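Local structure of neural cell adhesion molecule 1 (Homo sapiens, 2HAZ) at residues 5-10 with 85-90; 20-25 with 71-76; 39-44 with 52-57; 78-83 with 95-100. The protein is a neural cell adhesion molecule whose first fibronectin type III repeat, described here, carries an alpha-helix critical for polysialylation of its N-glycans. All blocks are in the same frame, centred on the assembly; numbering follows the deposited sequence.

From the N terminus, interaction 1 joins residues 5-10 to the turn region 85-90 and so closes the longest loop. Interaction 2 (20-25 with 71-76) nests inside it, and interaction 3 (39-44 with 52-57), a beta hairpin, nests inside interaction 2. Interaction 4 (78-83 with 95-100) follows 2 and 3 in series but crosses interaction 1, because its segments flank 85-90. Interactions 3 and 4 build neighbouring strand pairs of the four-stranded sheet and meet through the Glu43-Arg82 salt bridge. Interaction 2 joins the start of strand 22-27 to the loop that crosses to that sheet, where Leu73 touches Trp44 and Phe100. Interaction 1 lies on the opposite side of the domain centre from interaction 2.

Interaction 1: 5-10 with 85-90; sequences DTPSSP and ALNGKG
Asn87 presents its carboxamide to the main chain of Asp5: ND2 donates to Asp5 O over 3.1 Å, almost straight at 173°, with the acceptor practically in the amide plane. Its chi1 of 70° and chi2 of 6° turn the carboxamide so that ND2 faces Asp5 O while OD1 stays near its own turn. There OD1 accepts from Lys89 N at 3.0 Å, the donor standing above the carbonyl plane, which makes an Asx turn. It lies within the type I turn Asn87-Gly90 that links strands 78-87 and 90-101, the F-G turn of a fibronectin type III domain. The Pro7 ring and the Asn87 side chain run past one another with opposite headings, Pro7 CD 3.5 Å from Asn87 CG, while Pro7 CB meets Ala85 CB at 3.8 Å. A leucine in place of Asn87 would remove both polar ends, so Asp5 O and Val35 O would probably lose their common donor and Lys89 N its acceptor. Lys89 CB lies 3.8 Å from Thr6 CG2 and its CG packs on the carbonyl of Asp5; the chain then bends twice on its way to NZ. Further along, one water accepts from Ala85 N and donates to Ser8 O.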
# COMPACT_ATOMS: atom_id res chain seq x y z
N ASP A 5 -15.08 -9.17 -10.71
CA ASP A 5 -15.03 -8.48 -9.43
C ASP A 5 -13.78 -7.63 -9.24
O ASP A 5 -12.95 -7.49 -10.14
CB ASP A 5 -15.28 -9.43 -8.24
CG ASP A 5 -14.59 -10.76 -8.38
OD1 ASP A 5 -15.26 -11.80 -8.18
OD2 ASP A 5 -13.38 -10.76 -8.67
N THR A 6 -13.70 -7.02 -8.07
CA THR A 6 -12.56 -6.24 -7.65
C THR A 6 -11.35 -7.19 -7.42
O THR A 6 -11.55 -8.40 -7.28
CB THR A 6 -12.93 -5.48 -6.37
OG1 THR A 6 -13.58 -6.38 -5.47
CG2 THR A 6 -13.90 -4.34 -6.70
N PRO A 7 -10.10 -6.65 -7.43
CA PRO A 7 -8.89 -7.47 -7.26
C PRO A 7 -8.73 -8.16 -5.90
O PRO A 7 -9.32 -7.73 -4.89
CB PRO A 7 -7.75 -6.45 -7.44
CG PRO A 7 -8.37 -5.31 -8.18
CD PRO A 7 -9.76 -5.23 -7.63
N SER A 8 -7.94 -9.22 -5.87
CA SER A 8 -7.58 -9.83 -4.59
C SER A 8 -6.49 -8.95 -3.97
O SER A 8 -6.09 -7.94 -4.57
CB SER A 8 -7.08 -11.27 -4.77
OG SER A 8 -5.85 -11.30 -5.47
N SER A 9 -6.02 -9.32 -2.79
CA SER A 9 -5.14 -8.42 -2.03
C SER A 9 -3.72 -8.43 -2.54
O SER A 9 -3.22 -9.49 -2.94
CB SER A 9 -5.18 -8.73 -0.54
OG SER A 9 -4.76 -10.05 -0.29
N PRO A 10 -3.06 -7.25 -2.55
CA PRO A 10 -1.62 -7.21 -2.76
C PRO A 10 -0.95 -7.82 -1.53
O PRO A 10 -1.60 -8.00 -0.50
CB PRO A 10 -1.31 -5.71 -2.87
CG PRO A 10 -2.62 -5.05 -3.08
CD PRO A 10 -3.62 -5.90 -2.38
N ALA A 85 -5.52 -2.71 -4.37
CA ALA A 85 -5.56 -2.46 -5.81
C ALA A 85 -6.94 -1.97 -6.21
O ALA A 85 -7.97 -2.47 -5.70
CB ALA A 85 -5.23 -3.72 -6.59
N LEU A 86 -6.94 -1.01 -7.11
CA LEU A 86 -8.17 -0.51 -7.72
C LEU A 86 -8.27 -1.04 -9.14
O LEU A 86 -7.32 -0.87 -9.92
CB LEU A 86 -8.15 1.02 -7.76
CG LEU A 86 -9.39 1.75 -8.29
CD1 LEU A 86 -10.51 1.79 -7.25
CD2 LEU A 86 -9.00 3.14 -8.68
N ASN A 87 -9.40 -1.67 -9.48
CA ASN A 87 -9.73 -1.86 -10.91
C ASN A 87 -11.02 -1.13 -11.31
O ASN A 87 -11.56 -0.34 -10.52
CB ASN A 87 -9.73 -3.34 -11.35
CG ASN A 87 -10.87 -4.17 -10.77
OD1 ASN A 87 -11.79 -3.67 -10.09
ND2 ASN A 87 -10.80 -5.48 -11.02
N GLY A 88 -11.50 -1.40 -12.52
CA GLY A 88 -12.72 -0.80 -13.05
C GLY A 88 -13.97 -1.00 -12.21
O GLY A 88 -14.90 -0.20 -12.30
N LYS A 89 -13.98 -2.06 -11.39
CA LYS A 89 -15.11 -2.39 -10.51
C LYS A 89 -15.05 -1.64 -9.19
O LYS A 89 -16.06 -1.46 -8.53
CB LYS A 89 -15.17 -3.91 -10.23
CG LYS A 89 -15.12 -4.84 -11.48
CD LYS A 89 -16.16 -4.48 -12.52
CE LYS A 89 -17.53 -4.98 -12.11
NZ LYS A 89 -18.56 -4.68 -13.16
N GLY A 90 -13.85 -1.19 -8.80
CA GLY A 90 -13.65 -0.46 -7.54
C GLY A 90 -12.43 -0.99 -6.80
O GLY A 90 -11.57 -1.64 -7.40
O HOH W 1 -6.68 -5.26 -3.75

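Interaction 2: 20-25 with 71-76; sequences STAQVQ and VGLKPE
Leu73 and Ser20 form the tight part of this contact. Leu73 N donates to Ser20 O at 2.9 Å with an N-H...O angle of 159°, the donor being tilted 32° from the carbonyl plane. The same oxygen is also pressed by the leucine side chain, with Leu73 CB 3.3 Å from Ser20 O. A chi1 of -52° keeps CG on the side of the Ser20 carbonyl and sends CD1 along the backbone of Thr21, 3.8 Å from its C atom. CD1 also touches the methyl of Ala22. In return, Ser20 CA lies 3.3 Å from Leu73 O, a CA-H...O contact. Packing slackens toward Val71 and Gly72, both exposed: Thr21 CG2 and Val71 CG1 only graze at 4.2 Å, the valine pointing away from the other segment. Gly72 has a positive phi, which favours glycine and lets the chain turn between Val71 and Leu73. The segment 71-76 belongs to the tyrosine corner familiar from fibronectin type III domains, in which Lys74 N is hydrogen-bonded to Tyr79 OH. In the wider fold, strand 22-27 is the middle strand of its sheet, bonded to strand 67-70 (Ala22 with Ile70) and to strand 11-17 (Gln23 with Glu16), and the Ser20-Leu73 bond comes just past the Ala22-Ile70 pairing. From there, the loop leads over to strand 78-87 of the other sheet, and Leu73 packs against both Trp44 of strand 39-46 and Phe100 of strand 90-101.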
# COMPACT_ATOMS: atom_id res chain seq x y z
N SER A 20 11.27 10.40 7.34
CA SER A 20 9.93 10.92 7.12
C SER A 20 9.23 10.22 5.93
O SER A 20 8.12 10.59 5.54
CB SER A 20 10.00 12.43 6.89
OG SER A 20 10.67 12.72 5.67
N THR A 21 9.91 9.22 5.36
CA THR A 21 9.41 8.46 4.20
C THR A 21 9.72 6.97 4.35
O THR A 21 10.53 6.57 5.19
CB THR A 21 10.02 8.96 2.85
OG1 THR A 21 11.41 8.64 2.79
CG2 THR A 21 9.81 10.47 2.63
N ALA A 22 9.08 6.15 3.52
CA ALA A 22 9.30 4.70 3.54
C ALA A 22 8.96 4.10 2.18
O ALA A 22 8.01 4.55 1.50
CB ALA A 22 8.47 4.04 4.62
N GLN A 23 9.77 3.12 1.78
CA GLN A 23 9.53 2.36 0.55
C GLN A 23 8.81 1.05 0.86
O GLN A 23 9.34 0.18 1.57
CB GLN A 23 10.84 2.09 -0.20
CG GLN A 23 11.86 3.24 -0.22
CD GLN A 23 11.48 4.33 -1.18
OE1 GLN A 23 11.72 4.22 -2.39
NE2 GLN A 23 10.91 5.40 -0.66
N VAL A 24 7.59 0.90 0.34
CA VAL A 24 6.78 -0.27 0.63
C VAL A 24 6.96 -1.25 -0.52
O VAL A 24 6.55 -0.98 -1.65
CB VAL A 24 5.27 0.10 0.87
CG1 VAL A 24 4.43 -1.14 1.16
CG2 VAL A 24 5.10 1.12 2.03
N GLN A 25 7.62 -2.38 -0.25
CA GLN A 25 7.79 -3.43 -1.26
C GLN A 25 6.62 -4.37 -1.24
O GLN A 25 6.29 -4.95 -0.20
CB GLN A 25 9.03 -4.26 -0.98
CG GLN A 25 10.31 -3.62 -1.39
CD GLN A 25 11.45 -4.61 -1.33
OE1 GLN A 25 11.28 -5.80 -1.67
NE2 GLN A 25 12.62 -4.14 -0.90
N VAL A 71 4.94 9.11 2.38
CA VAL A 71 5.57 10.39 2.74
C VAL A 71 4.92 11.02 3.96
O VAL A 71 3.92 10.52 4.49
CB VAL A 71 5.47 11.42 1.57
CG1 VAL A 71 6.26 10.97 0.35
CG2 VAL A 71 4.01 11.69 1.21
N GLY A 72 5.49 12.13 4.41
CA GLY A 72 4.92 12.93 5.49
C GLY A 72 4.85 12.23 6.83
O GLY A 72 3.98 12.54 7.66
N LEU A 73 5.79 11.30 7.05
CA LEU A 73 5.86 10.55 8.29
C LEU A 73 6.69 11.33 9.31
O LEU A 73 7.47 12.22 8.96
CB LEU A 73 6.48 9.17 8.06
CG LEU A 73 5.89 8.29 6.95
CD1 LEU A 73 6.78 7.08 6.73
CD2 LEU A 73 4.46 7.87 7.32
N LYS A 74 6.48 10.99 10.57
CA LYS A 74 7.24 11.56 11.67
C LYS A 74 8.37 10.61 12.03
O LYS A 74 8.18 9.40 12.01
CB LYS A 74 6.33 11.75 12.88
CG LYS A 74 5.06 12.50 12.57
CD LYS A 74 4.49 13.23 13.78
CE LYS A 74 4.01 12.27 14.84
NZ LYS A 74 3.05 11.25 14.30
N PRO A 75 9.56 11.16 12.35
CA PRO A 75 10.69 10.32 12.73
C PRO A 75 10.40 9.52 14.00
O PRO A 75 9.50 9.85 14.76
CB PRO A 75 11.82 11.33 12.96
CG PRO A 75 11.40 12.54 12.23
CD PRO A 75 9.92 12.59 12.32
N GLU A 76 11.14 8.42 14.16
CA GLU A 76 11.10 7.57 15.36
C GLU A 76 9.70 7.10 15.76
O GLU A 76 9.42 6.97 16.95
CB GLU A 76 11.74 8.29 16.55
CG GLU A 76 13.23 8.27 16.57
CD GLU A 76 13.82 9.07 17.71
OE1 GLU A 76 14.30 8.45 18.67
OE2 GLU A 76 13.79 10.31 17.66

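Interaction 3: 39-44 with 52-57; sequences KYKAEW and WHSKWY
Trp44 and His53 meet at one end of this antiparallel hairpin. A chi1 of 62° swings the indole across toward the partner strand, beneath the methylene of His53, whose CB lies 3.6 Å from the centroid of the Trp44 five-membered ring and 22° off its normal. The imidazole itself is oblique to it, the planes meeting at 35°. Lys55 CB touches the Trp44 ring at its edge. Trp52 is turned otherwise: its own edge abuts the backbone, CZ3 lying 3.4 Å from Glu43 O. Toward the other end, Lys41 CB lies over the six-membered ring of Trp56, 4.1 Å from its centroid, a CH-pi contact. Tyr57 CE2 approaches Ala42 CB to 3.6 Å, and Tyr57 OH is bonded to Thr69 O. Were an alanine to replace Trp44, His53 CB would probably lose the ring it rests on and a gap would open beside Leu73 and Ile70. Six backbone hydrogen bonds hold this C-C' strand pair of the fibronectin type III sandwich. The chemistry implies unlike faces: Tyr40, Ala42 and Trp44 are buried toward the second sheet, whereas Lys41, Glu43, Ser54 and Trp56 make an amphipathic surface, the Glu43 charge matched by Arg82.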
# COMPACT_ATOMS: atom_id res chain seq x y z
N LYS A 39 -4.88 1.48 -10.29
CA LYS A 39 -4.15 2.26 -9.30
C LYS A 39 -3.96 1.39 -8.08
O LYS A 39 -4.64 0.38 -7.90
CB LYS A 39 -4.96 3.49 -8.87
CG LYS A 39 -5.08 4.59 -9.90
CD LYS A 39 -5.66 5.85 -9.27
CE LYS A 39 -5.92 6.96 -10.28
NZ LYS A 39 -4.78 7.22 -11.21
N TYR A 40 -3.02 1.81 -7.23
CA TYR A 40 -2.93 1.29 -5.87
C TYR A 40 -3.26 2.36 -4.84
O TYR A 40 -3.00 3.55 -5.04
CB TYR A 40 -1.55 0.68 -5.58
CG TYR A 40 -1.31 -0.62 -6.32
CD1 TYR A 40 -1.68 -1.84 -5.77
CD2 TYR A 40 -0.72 -0.61 -7.57
CE1 TYR A 40 -1.47 -3.04 -6.46
CE2 TYR A 40 -0.50 -1.80 -8.28
CZ TYR A 40 -0.87 -3.00 -7.71
OH TYR A 40 -0.65 -4.16 -8.41
N LYS A 41 -3.84 1.93 -3.73
CA LYS A 41 -4.05 2.82 -2.61
C LYS A 41 -3.24 2.32 -1.42
O LYS A 41 -3.38 1.17 -1.00
CB LYS A 41 -5.54 2.90 -2.25
CG LYS A 41 -5.89 3.96 -1.21
CD LYS A 41 -7.35 3.80 -0.82
CE LYS A 41 -7.87 4.93 0.01
NZ LYS A 41 -9.30 4.62 0.36
N ALA A 42 -2.36 3.18 -0.91
CA ALA A 42 -1.72 2.92 0.37
C ALA A 42 -2.43 3.69 1.47
O ALA A 42 -2.73 4.87 1.31
CB ALA A 42 -0.25 3.35 0.34
N GLU A 43 -2.72 2.99 2.56
CA GLU A 43 -3.22 3.58 3.80
C GLU A 43 -2.23 3.31 4.93
O GLU A 43 -1.76 2.17 5.09
CB GLU A 43 -4.59 2.99 4.15
CG GLU A 43 -5.61 3.09 3.02
CD GLU A 43 -6.94 2.48 3.40
OE1 GLU A 43 -7.12 1.26 3.17
OE2 GLU A 43 -7.80 3.23 3.93
N TRP A 44 -1.91 4.34 5.72
CA TRP A 44 -0.99 4.14 6.86
C TRP A 44 -1.49 4.90 8.07
O TRP A 44 -2.21 5.89 7.95
CB TRP A 44 0.46 4.54 6.51
CG TRP A 44 0.65 5.99 6.14
CD1 TRP A 44 0.99 7.02 6.97
CD2 TRP A 44 0.47 6.56 4.84
NE1 TRP A 44 1.09 8.20 6.25
CE2 TRP A 44 0.78 7.94 4.93
CE3 TRP A 44 0.14 6.04 3.58
CZ2 TRP A 44 0.70 8.81 3.83
CZ3 TRP A 44 0.08 6.90 2.48
CH2 TRP A 44 0.37 8.27 2.62
N TRP A 52 -6.47 7.24 9.60
CA TRP A 52 -5.68 6.65 8.51
C TRP A 52 -5.28 7.73 7.50
O TRP A 52 -6.08 8.62 7.17
CB TRP A 52 -6.48 5.56 7.77
CG TRP A 52 -6.56 4.21 8.45
CD1 TRP A 52 -7.58 3.74 9.25
CD2 TRP A 52 -5.61 3.15 8.37
NE1 TRP A 52 -7.30 2.47 9.68
CE2 TRP A 52 -6.10 2.07 9.15
CE3 TRP A 52 -4.37 3.01 7.72
CZ2 TRP A 52 -5.40 0.88 9.30
CZ3 TRP A 52 -3.67 1.80 7.85
CH2 TRP A 52 -4.19 0.75 8.64
N HIS A 53 -4.06 7.63 6.97
CA HIS A 53 -3.64 8.52 5.91
C HIS A 53 -3.58 7.70 4.64
O HIS A 53 -3.14 6.52 4.67
CB HIS A 53 -2.25 9.06 6.23
CG HIS A 53 -2.12 9.57 7.62
ND1 HIS A 53 -2.61 10.80 8.00
CD2 HIS A 53 -1.62 9.00 8.74
CE1 HIS A 53 -2.40 10.98 9.29
NE2 HIS A 53 -1.78 9.91 9.76
N SER A 54 -3.91 8.32 3.52
CA SER A 54 -3.97 7.55 2.29
C SER A 54 -3.54 8.35 1.08
O SER A 54 -3.66 9.59 1.05
CB SER A 54 -5.37 6.92 2.11
OG SER A 54 -6.34 7.86 1.65
N LYS A 55 -3.03 7.61 0.11
CA LYS A 55 -2.55 8.16 -1.15
C LYS A 55 -2.70 7.16 -2.30
O LYS A 55 -2.51 5.96 -2.13
CB LYS A 55 -1.08 8.58 -1.03
CG LYS A 55 -0.58 9.31 -2.25
CD LYS A 55 0.84 9.83 -2.12
CE LYS A 55 1.08 10.91 -3.18
NZ LYS A 55 2.57 11.05 -3.39
N TRP A 56 -3.03 7.68 -3.48
CA TRP A 56 -3.13 6.89 -4.71
C TRP A 56 -1.81 6.83 -5.46
O TRP A 56 -1.03 7.79 -5.45
CB TRP A 56 -4.21 7.50 -5.64
CG TRP A 56 -5.60 7.43 -5.08
CD1 TRP A 56 -6.31 8.45 -4.54
CD2 TRP A 56 -6.44 6.27 -5.03
NE1 TRP A 56 -7.56 8.01 -4.14
CE2 TRP A 56 -7.66 6.68 -4.43
CE3 TRP A 56 -6.28 4.93 -5.42
CZ2 TRP A 56 -8.73 5.79 -4.22
CZ3 TRP A 56 -7.36 4.04 -5.23
CH2 TRP A 56 -8.55 4.48 -4.62
N TYR A 57 -1.57 5.69 -6.12
CA TYR A 57 -0.37 5.44 -6.93
C TYR A 57 -0.75 4.77 -8.23
O TYR A 57 -1.58 3.86 -8.25
CB TYR A 57 0.62 4.55 -6.18
CG TYR A 57 1.05 5.11 -4.86
CD1 TYR A 57 2.20 5.88 -4.75
CD2 TYR A 57 0.28 4.87 -3.70
CE1 TYR A 57 2.60 6.40 -3.52
CE2 TYR A 57 0.66 5.40 -2.48
CZ TYR A 57 1.81 6.17 -2.39
OH TYR A 57 2.21 6.70 -1.19

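Interaction 4: 78-83 with 95-100; sequences TYAVRL and SAASEF
Phe100 supplies the broad surface of this contact and Tyr79 the bump that rests on it. Tyr79 CB lies over the face of the phenyl ring, 4.0 Å from its centroid and 28° off the normal, a CH-pi contact. Beyond CB the ring planes are only 18° apart, but the rings are slid so far that they barely overlap. Val81 meets the same ring from another direction: its CG1 touches the edge at CE2, 3.8 Å away. The phenyl thus fills the hollow between Tyr79 CB, over its face, and Val81 CG1, at its edge, and a chi1 of 64° swings it there, toward segment 78-83. At one end, Thr78 CG2 nestles against Phe100 O at 3.3 Å. At the other, the ladder departs from regular pairing around Ala96 and Ala97. There Ser95 turns inward: its N donates to Leu83 O at 2.8 Å, while its OG accepts from Leu83 N at 2.9 Å, so a side-chain oxygen stands in for a main-chain carbonyl. With OG in that position, Arg82 CB fits alongside it at 3.7 Å. Between these ends, Tyr79-Phe100 and Val81-Ser98 are hydrogen-bonded antiparallel pairs, each with two bonds, and Ala80 faces Glu99 in the non-hydrogen-bonded pair between them. These are the F and G strands of the fibronectin type III fold. Strand 78-87 is flanked on its other side by strand 39-46, strand 90-101 is outermost in the sheet, and Phe100 packs onto Val15 and Pro17 of strand 11-17 across the sandwich.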
# COMPACT_ATOMS: atom_id res chain seq x y z
N THR A 78 6.36 4.29 15.09
CA THR A 78 5.90 3.02 14.53
C THR A 78 4.57 3.20 13.79
O THR A 78 3.61 3.76 14.36
CB THR A 78 5.75 1.95 15.62
OG1 THR A 78 6.94 1.95 16.44
CG2 THR A 78 5.52 0.54 15.01
N TYR A 79 4.51 2.72 12.54
CA TYR A 79 3.31 2.81 11.69
C TYR A 79 2.82 1.43 11.25
O TYR A 79 3.61 0.49 11.15
CB TYR A 79 3.57 3.64 10.41
CG TYR A 79 3.78 5.12 10.63
CD1 TYR A 79 2.73 6.02 10.47
CD2 TYR A 79 5.03 5.61 11.03
CE1 TYR A 79 2.92 7.37 10.70
CE2 TYR A 79 5.23 6.95 11.25
CZ TYR A 79 4.17 7.83 11.09
OH TYR A 79 4.36 9.17 11.29
N ALA A 80 1.52 1.33 10.96
CA ALA A 80 0.93 0.22 10.18
C ALA A 80 0.63 0.74 8.79
O ALA A 80 0.13 1.86 8.66
CB ALA A 80 -0.37 -0.29 10.84
N VAL A 81 0.95 -0.07 7.78
CA VAL A 81 0.60 0.22 6.38
C VAL A 81 -0.08 -1.00 5.73
O VAL A 81 0.20 -2.15 6.07
CB VAL A 81 1.82 0.70 5.56
CG1 VAL A 81 2.89 -0.37 5.43
CG2 VAL A 81 1.42 1.22 4.18
N ARG A 82 -1.03 -0.71 4.85
CA ARG A 82 -1.70 -1.72 4.03
C ARG A 82 -1.93 -1.14 2.63
O ARG A 82 -1.89 0.09 2.44
CB ARG A 82 -3.01 -2.14 4.71
CG ARG A 82 -4.04 -1.02 4.84
CD ARG A 82 -5.04 -1.30 5.97
NE ARG A 82 -6.27 -0.56 5.72
CZ ARG A 82 -7.39 -0.64 6.43
NH1 ARG A 82 -7.50 -1.45 7.47
NH2 ARG A 82 -8.42 0.11 6.08
N LEU A 83 -2.14 -2.03 1.67
CA LEU A 83 -2.31 -1.71 0.25
C LEU A 83 -3.53 -2.39 -0.31
O LEU A 83 -3.81 -3.54 0.03
CB LEU A 83 -1.13 -2.24 -0.56
CG LEU A 83 0.22 -1.55 -0.61
CD1 LEU A 83 1.04 -2.32 -1.62
CD2 LEU A 83 0.10 -0.09 -1.04
N SER A 95 -4.53 -5.59 1.76
CA SER A 95 -3.46 -6.48 2.22
C SER A 95 -3.50 -6.63 3.75
O SER A 95 -4.14 -5.83 4.43
CB SER A 95 -2.09 -5.98 1.75
OG SER A 95 -1.67 -4.80 2.44
N ALA A 96 -2.86 -7.67 4.28
CA ALA A 96 -2.58 -7.71 5.71
C ALA A 96 -1.70 -6.51 6.06
O ALA A 96 -0.85 -6.12 5.26
CB ALA A 96 -1.90 -9.02 6.12
N ALA A 97 -1.92 -5.90 7.22
CA ALA A 97 -1.10 -4.75 7.61
C ALA A 97 0.35 -5.14 7.92
O ALA A 97 0.61 -6.22 8.47
CB ALA A 97 -1.72 -4.02 8.78
N SER A 98 1.29 -4.28 7.54
CA SER A 98 2.70 -4.46 7.87
C SER A 98 3.15 -3.31 8.76
O SER A 98 2.86 -2.15 8.46
CB SER A 98 3.56 -4.48 6.61
OG SER A 98 4.94 -4.66 6.93
N GLU A 99 3.86 -3.63 9.83
CA GLU A 99 4.24 -2.61 10.79
C GLU A 99 5.73 -2.28 10.60
O GLU A 99 6.55 -3.19 10.43
CB GLU A 99 3.92 -3.08 12.21
CG GLU A 99 2.42 -2.99 12.64
CD GLU A 99 1.54 -4.21 12.22
OE1 GLU A 99 1.75 -5.35 12.71
OE2 GLU A 99 0.58 -4.02 11.42
N PHE A 100 6.07 -1.00 10.60
CA PHE A 100 7.47 -0.56 10.54
C PHE A 100 7.69 0.65 11.47
O PHE A 100 6.72 1.22 12.00
CB PHE A 100 7.87 -0.20 9.11
CG PHE A 100 7.11 0.98 8.55
CD1 PHE A 100 7.62 2.28 8.65
CD2 PHE A 100 5.87 0.80 7.93
CE1 PHE A 100 6.89 3.38 8.14
CE2 PHE A 100 5.15 1.87 7.42
CZ PHE A 100 5.65 3.16 7.54